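Local coordinates for AAR187Cp (Eremothecium gossypii, PDB 3ZIL), which probably regulates sister-chromatid cohesion as the Wpl1 (Wapl-family) partner of cohesin, represented here by its C-terminal all-helical Wap1 domain, at residues Asp203-Ala215 with Cys230-Ser244. Residues are numbered along the deposited sequence; the frame is centred on the assembly and turned at random.
Sequences DIEEYAQAFQTLA and CLIKLTNHTTVLELS
Tyr207 and Leu234 bring helix 203-215 and helix 230-235 together as a roughly antiparallel pair (144°, axes 9.9 Å apart), after which the chain turns through His237 and helix 238-243 crosses the same helix at 60°, Ala208 and Val240 marking its nearest CA approach. This is knobs-into-holes packing inside the all-helical Wap1 domain, with three knobs as evidence. Phe211 enters the hole formed by Leu231, Leu234, Thr235 and Val240: with CG anti to the backbone N, its ring reaches between helix 230-235 and helix 238-243, and CE1 lies 3.3 Å from Thr235 CG2. Leu248 and Leu251 of helix 248-261 also pack on Phe211. Leu234 answers as a knob among Tyr207, Ala210, Phe211 and Leu214, splitting its branches so that CD2 meets Tyr207 CB at 3.7 Å while CD1 meets Leu214 CD1 at 3.8 Å. Val240, the knob among Ile204, Tyr207, Ala208 and Phe211, spans one turn, CG2 lying 3.5 Å from Tyr207 CB and CG1 against Phe211 CB. Beyond its CB, the Tyr207 ring lies oblique to His237, and its hydroxyl is hydrogen-bonded to Val196 N. Leu243 CD1 touches Ile204 CG2 and Ala208 CB. One hydrogen bond crosses the contact: Ser244 OG, which donates to Val240 O within its own segment (2.9 Å), accepts from Gln212 NE2 at 3.0 Å, nearly straight (172°) and in the plane of the Gln212 amide.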
loop_
_atom_site.group_PDB
_atom_site.type_symbol
_atom_site.label_atom_id
_atom_site.label_comp_id
_atom_site.label_asym_id
_atom_site.label_seq_id
_atom_site.Cartn_x
_atom_site.Cartn_y
_atom_site.Cartn_z
ATOM N N ASP A 203 -10.148 -13.204 7.137
ATOM C CA ASP A 203 -9.309 -12.020 6.858
ATOM C C ASP A 203 -8.003 -12.021 7.648
ATOM O O ASP A 203 -6.952 -11.596 7.137
ATOM C CB ASP A 203 -10.031 -10.746 7.249
ATOM C CG ASP A 203 -11.338 -10.579 6.566
ATOM O OD1 ASP A 203 -11.532 -11.060 5.442
ATOM O OD2 ASP A 203 -12.174 -9.902 7.179
ATOM N N ILE A 204 -8.100 -12.427 8.925
ATOM C CA ILE A 204 -6.944 -12.479 9.807
ATOM C C ILE A 204 -5.886 -13.461 9.291
ATOM O O ILE A 204 -4.652 -13.162 9.289
ATOM C CB ILE A 204 -7.342 -12.672 11.303
ATOM C CG1 ILE A 204 -7.789 -11.343 11.888
ATOM C CG2 ILE A 204 -6.176 -13.146 12.181
ATOM C CD1 ILE A 204 -8.522 -11.534 13.206
ATOM N N GLU A 205 -6.319 -14.590 8.762
ATOM C CA GLU A 205 -5.328 -15.506 8.235
ATOM C C GLU A 205 -4.664 -14.885 6.998
ATOM O O GLU A 205 -3.465 -15.062 6.782
ATOM C CB GLU A 205 -5.884 -16.912 7.937
ATOM C CG GLU A 205 -6.209 -17.609 9.247
ATOM C CD GLU A 205 -6.604 -19.034 9.079
ATOM O OE1 GLU A 205 -6.563 -19.521 7.920
ATOM O OE2 GLU A 205 -6.995 -19.634 10.100
ATOM N N GLU A 206 -5.437 -14.195 6.196
ATOM C CA GLU A 206 -4.839 -13.470 5.010
ATOM C C GLU A 206 -3.851 -12.407 5.479
ATOM O O GLU A 206 -2.737 -12.285 4.938
ATOM C CB GLU A 206 -5.918 -12.763 4.205
ATOM C CG GLU A 206 -6.720 -13.691 3.278
ATOM C CD GLU A 206 -7.663 -12.883 2.369
ATOM O OE1 GLU A 206 -7.258 -11.911 1.678
ATOM O OE2 GLU A 206 -8.855 -13.178 2.393
ATOM N N TYR A 207 -4.249 -11.669 6.523
ATOM C CA TYR A 207 -3.367 -10.651 7.115
ATOM C C TYR A 207 -2.056 -11.261 7.672
ATOM O O TYR A 207 -0.987 -10.694 7.438
ATOM C CB TYR A 207 -4.026 -9.678 8.115
ATOM C CG TYR A 207 -5.261 -8.983 7.609
ATOM C CD1 TYR A 207 -5.617 -9.007 6.239
ATOM C CD2 TYR A 207 -6.108 -8.314 8.489
ATOM C CE1 TYR A 207 -6.795 -8.377 5.804
ATOM C CE2 TYR A 207 -7.310 -7.717 8.040
ATOM C CZ TYR A 207 -7.640 -7.741 6.706
ATOM O OH TYR A 207 -8.820 -7.117 6.255
ATOM N N ALA A 208 -2.158 -12.386 8.386
ATOM C CA ALA A 208 -0.997 -13.157 8.806
ATOM C C ALA A 208 -0.044 -13.489 7.662
ATOM O O ALA A 208 1.155 -13.178 7.764
ATOM C CB ALA A 208 -1.387 -14.393 9.632
ATOM N N GLN A 209 -0.592 -14.079 6.559
ATOM C CA GLN A 209 0.196 -14.371 5.364
ATOM C C GLN A 209 0.917 -13.214 4.808
ATOM O O GLN A 209 2.137 -13.313 4.515
ATOM C CB GLN A 209 -0.709 -14.936 4.205
ATOM C CG GLN A 209 -1.391 -16.215 4.623
ATOM C CD GLN A 209 -2.332 -16.741 3.571
ATOM O OE1 GLN A 209 -2.038 -16.664 2.361
ATOM N NE2 GLN A 209 -3.508 -17.220 4.007
ATOM N N ALA A 210 0.183 -12.109 4.604
ATOM C CA ALA A 210 0.743 -10.914 4.029
ATOM C C ALA A 210 1.845 -10.356 4.953
ATOM O O ALA A 210 2.903 -9.869 4.489
ATOM C CB ALA A 210 -0.372 -9.832 3.846
ATOM N N PHE A 211 1.572 -10.325 6.255
ATOM C CA PHE A 211 2.585 -9.809 7.168
ATOM C C PHE A 211 3.902 -10.685 7.097
ATOM O O PHE A 211 5.002 -10.189 6.960
ATOM C CB PHE A 211 2.041 -9.803 8.601
ATOM C CG PHE A 211 3.094 -9.512 9.640
ATOM C CD1 PHE A 211 3.532 -8.232 9.874
ATOM C CD2 PHE A 211 3.714 -10.610 10.352
ATOM C CE1 PHE A 211 4.529 -7.979 10.823
ATOM C CE2 PHE A 211 4.696 -10.345 11.317
ATOM C CZ PHE A 211 5.126 -9.041 11.529
ATOM N N GLN A 212 3.743 -11.990 7.085
ATOM C CA GLN A 212 4.938 -12.848 6.990
ATOM C C GLN A 212 5.659 -12.585 5.663
ATOM O O GLN A 212 6.896 -12.638 5.593
ATOM C CB GLN A 212 4.502 -14.283 7.122
ATOM C CG GLN A 212 3.931 -14.498 8.535
ATOM C CD GLN A 212 3.249 -15.834 8.722
ATOM O OE1 GLN A 212 3.420 -16.757 7.894
ATOM N NE2 GLN A 212 2.410 -15.953 9.792
ATOM N N THR A 213 4.907 -12.262 4.606
ATOM C CA THR A 213 5.568 -11.997 3.374
ATOM C C THR A 213 6.349 -10.719 3.431
ATOM O O THR A 213 7.508 -10.693 3.018
ATOM C CB THR A 213 4.605 -11.954 2.220
ATOM O OG1 THR A 213 4.012 -13.241 2.125
ATOM C CG2 THR A 213 5.293 -11.638 0.938
ATOM N N LEU A 214 5.731 -9.659 3.926
ATOM C CA LEU A 214 6.390 -8.342 3.938
ATOM C C LEU A 214 7.535 -8.375 4.944
ATOM O O LEU A 214 8.589 -7.793 4.711
ATOM C CB LEU A 214 5.377 -7.235 4.268
ATOM C CG LEU A 214 4.237 -7.069 3.264
ATOM C CD1 LEU A 214 3.404 -5.912 3.820
ATOM C CD2 LEU A 214 4.785 -6.688 1.871
ATOM N N ALA A 215 7.342 -9.101 6.036
ATOM C CA ALA A 215 8.403 -9.157 7.081
ATOM C C ALA A 215 9.635 -9.944 6.543
ATOM O O ALA A 215 10.748 -9.757 7.061
ATOM C CB ALA A 215 7.854 -9.806 8.322
ATOM N N CYS A 230 1.925 -0.554 5.396
ATOM C CA CYS A 230 1.225 -1.830 5.419
ATOM C C CYS A 230 1.545 -2.610 6.688
ATOM O O CYS A 230 0.613 -3.172 7.309
ATOM C CB CYS A 230 1.558 -2.684 4.188
ATOM S SG CYS A 230 1.049 -1.809 2.662
ATOM N N LEU A 231 2.825 -2.665 7.067
ATOM C CA LEU A 231 3.256 -3.478 8.220
ATOM C C LEU A 231 2.602 -2.946 9.503
ATOM O O LEU A 231 2.123 -3.734 10.377
ATOM C CB LEU A 231 4.777 -3.536 8.388
ATOM C CG LEU A 231 5.569 -4.414 7.429
ATOM C CD1 LEU A 231 7.035 -4.025 7.324
ATOM C CD2 LEU A 231 5.389 -5.956 7.715
ATOM N N ILE A 232 2.541 -1.631 9.616
ATOM C CA ILE A 232 1.874 -1.040 10.807
ATOM C C ILE A 232 0.358 -1.471 10.829
ATOM O O ILE A 232 -0.133 -2.085 11.808
ATOM C CB ILE A 232 1.992 0.495 10.783
ATOM C CG1 ILE A 232 3.419 0.911 11.081
ATOM C CG2 ILE A 232 0.946 1.101 11.687
ATOM C CD1 ILE A 232 3.687 2.357 10.763
ATOM N N LYS A 233 -0.330 -1.195 9.731
ATOM C CA LYS A 233 -1.691 -1.559 9.581
ATOM C C LYS A 233 -1.967 -3.018 9.826
ATOM O O LYS A 233 -2.918 -3.314 10.460
ATOM C CB LYS A 233 -2.327 -1.089 8.273
ATOM C CG LYS A 233 -3.829 -0.870 8.419
ATOM C CD LYS A 233 -4.493 0.067 7.436
ATOM C CE LYS A 233 -6.003 -0.045 7.478
ATOM N NZ LYS A 233 -6.733 0.399 6.267
ATOM N N LEU A 234 -1.116 -3.903 9.351
ATOM C CA LEU A 234 -1.356 -5.340 9.594
ATOM C C LEU A 234 -1.136 -5.665 11.089
ATOM O O LEU A 234 -1.877 -6.430 11.674
ATOM C CB LEU A 234 -0.479 -6.209 8.706
ATOM C CG LEU A 234 -0.627 -6.142 7.155
ATOM C CD1 LEU A 234 0.657 -6.568 6.394
ATOM C CD2 LEU A 234 -1.814 -7.019 6.829
ATOM N N THR A 235 -0.116 -5.056 11.683
ATOM C CA THR A 235 0.193 -5.312 13.062
ATOM C C THR A 235 -0.752 -4.665 14.086
ATOM O O THR A 235 -0.579 -4.902 15.295
ATOM C CB THR A 235 1.661 -5.061 13.389
ATOM O OG1 THR A 235 2.053 -3.736 12.999
ATOM C CG2 THR A 235 2.546 -6.085 12.711
ATOM N N ASN A 236 -1.744 -3.873 13.615
ATOM C CA ASN A 236 -2.773 -3.309 14.459
ATOM C C ASN A 236 -3.620 -4.462 14.998
ATOM O O ASN A 236 -4.201 -4.362 16.059
ATOM C CB ASN A 236 -3.702 -2.339 13.696
ATOM C CG ASN A 236 -3.058 -0.985 13.391
ATOM O OD1 ASN A 236 -2.091 -0.570 14.047
ATOM N ND2 ASN A 236 -3.649 -0.246 12.442
ATOM N N HIS A 237 -3.705 -5.560 14.254
ATOM C CA HIS A 237 -4.460 -6.743 14.702
ATOM C C HIS A 237 -3.538 -7.648 15.404
ATOM O O HIS A 237 -2.637 -8.251 14.787
ATOM C CB HIS A 237 -5.059 -7.423 13.468
ATOM C CG HIS A 237 -5.863 -6.475 12.644
ATOM N ND1 HIS A 237 -7.109 -6.130 12.983
ATOM C CD2 HIS A 237 -5.514 -5.693 11.517
ATOM C CE1 HIS A 237 -7.554 -5.193 12.131
ATOM N NE2 HIS A 237 -6.564 -4.944 11.222
ATOM N N THR A 238 -3.701 -7.718 16.725
ATOM C CA THR A 238 -2.729 -8.401 17.570
ATOM C C THR A 238 -2.723 -9.877 17.272
ATOM O O THR A 238 -1.677 -10.516 17.403
ATOM C CB THR A 238 -2.945 -8.146 19.088
ATOM O OG1 THR A 238 -4.289 -8.428 19.394
ATOM C CG2 THR A 238 -2.721 -6.682 19.408
ATOM N N THR A 239 -3.850 -10.429 16.809
ATOM C CA THR A 239 -3.806 -11.838 16.425
ATOM C C THR A 239 -2.850 -12.148 15.224
ATOM O O THR A 239 -2.293 -13.243 15.171
ATOM C CB THR A 239 -5.184 -12.533 16.310
ATOM O OG1 THR A 239 -5.762 -12.273 15.059
ATOM C CG2 THR A 239 -6.127 -12.034 17.311
ATOM N N VAL A 240 -2.634 -11.172 14.320
ATOM C CA VAL A 240 -1.555 -11.241 13.291
ATOM C C VAL A 240 -0.184 -11.394 13.914
ATOM O O VAL A 240 0.661 -12.128 13.426
ATOM C CB VAL A 240 -1.536 -9.978 12.342
ATOM C CG1 VAL A 240 -0.308 -9.984 11.479
ATOM C CG2 VAL A 240 -2.792 -9.918 11.434
ATOM N N LEU A 241 0.066 -10.684 15.018
ATOM C CA LEU A 241 1.338 -10.842 15.730
ATOM C C LEU A 241 1.493 -12.275 16.353
ATOM O O LEU A 241 2.566 -12.917 16.247
ATOM C CB LEU A 241 1.418 -9.711 16.833
ATOM C CG LEU A 241 1.452 -8.253 16.248
ATOM C CD1 LEU A 241 1.510 -7.235 17.442
ATOM C CD2 LEU A 241 2.754 -8.136 15.443
ATOM N N GLU A 242 0.429 -12.800 16.977
ATOM C CA GLU A 242 0.460 -14.182 17.518
ATOM C C GLU A 242 0.668 -15.266 16.487
ATOM O O GLU A 242 1.542 -16.231 16.634
ATOM C CB GLU A 242 -0.881 -14.442 18.195
ATOM C CG GLU A 242 -0.896 -13.667 19.476
ATOM C CD GLU A 242 -2.247 -13.679 20.152
ATOM O OE1 GLU A 242 -3.130 -14.490 19.763
ATOM O OE2 GLU A 242 -2.413 -12.873 21.089
ATOM N N LEU A 243 -0.075 -15.158 15.412
ATOM C CA LEU A 243 0.122 -16.133 14.315
ATOM C C LEU A 243 1.523 -16.064 13.657
ATOM O O LEU A 243 1.971 -17.018 12.978
ATOM C CB LEU A 243 -0.995 -16.039 13.255
ATOM C CG LEU A 243 -2.434 -16.399 13.705
ATOM C CD1 LEU A 243 -3.455 -15.876 12.694
ATOM C CD2 LEU A 243 -2.604 -17.930 13.931
ATOM N N SER A 244 2.223 -14.942 13.844
ATOM C CA SER A 244 3.532 -14.750 13.184
ATOM C C SER A 244 4.678 -14.567 14.191
ATOM O O SER A 244 5.753 -13.989 13.836
ATOM C CB SER A 244 3.427 -13.472 12.323
ATOM O OG SER A 244 2.255 -13.547 11.516
#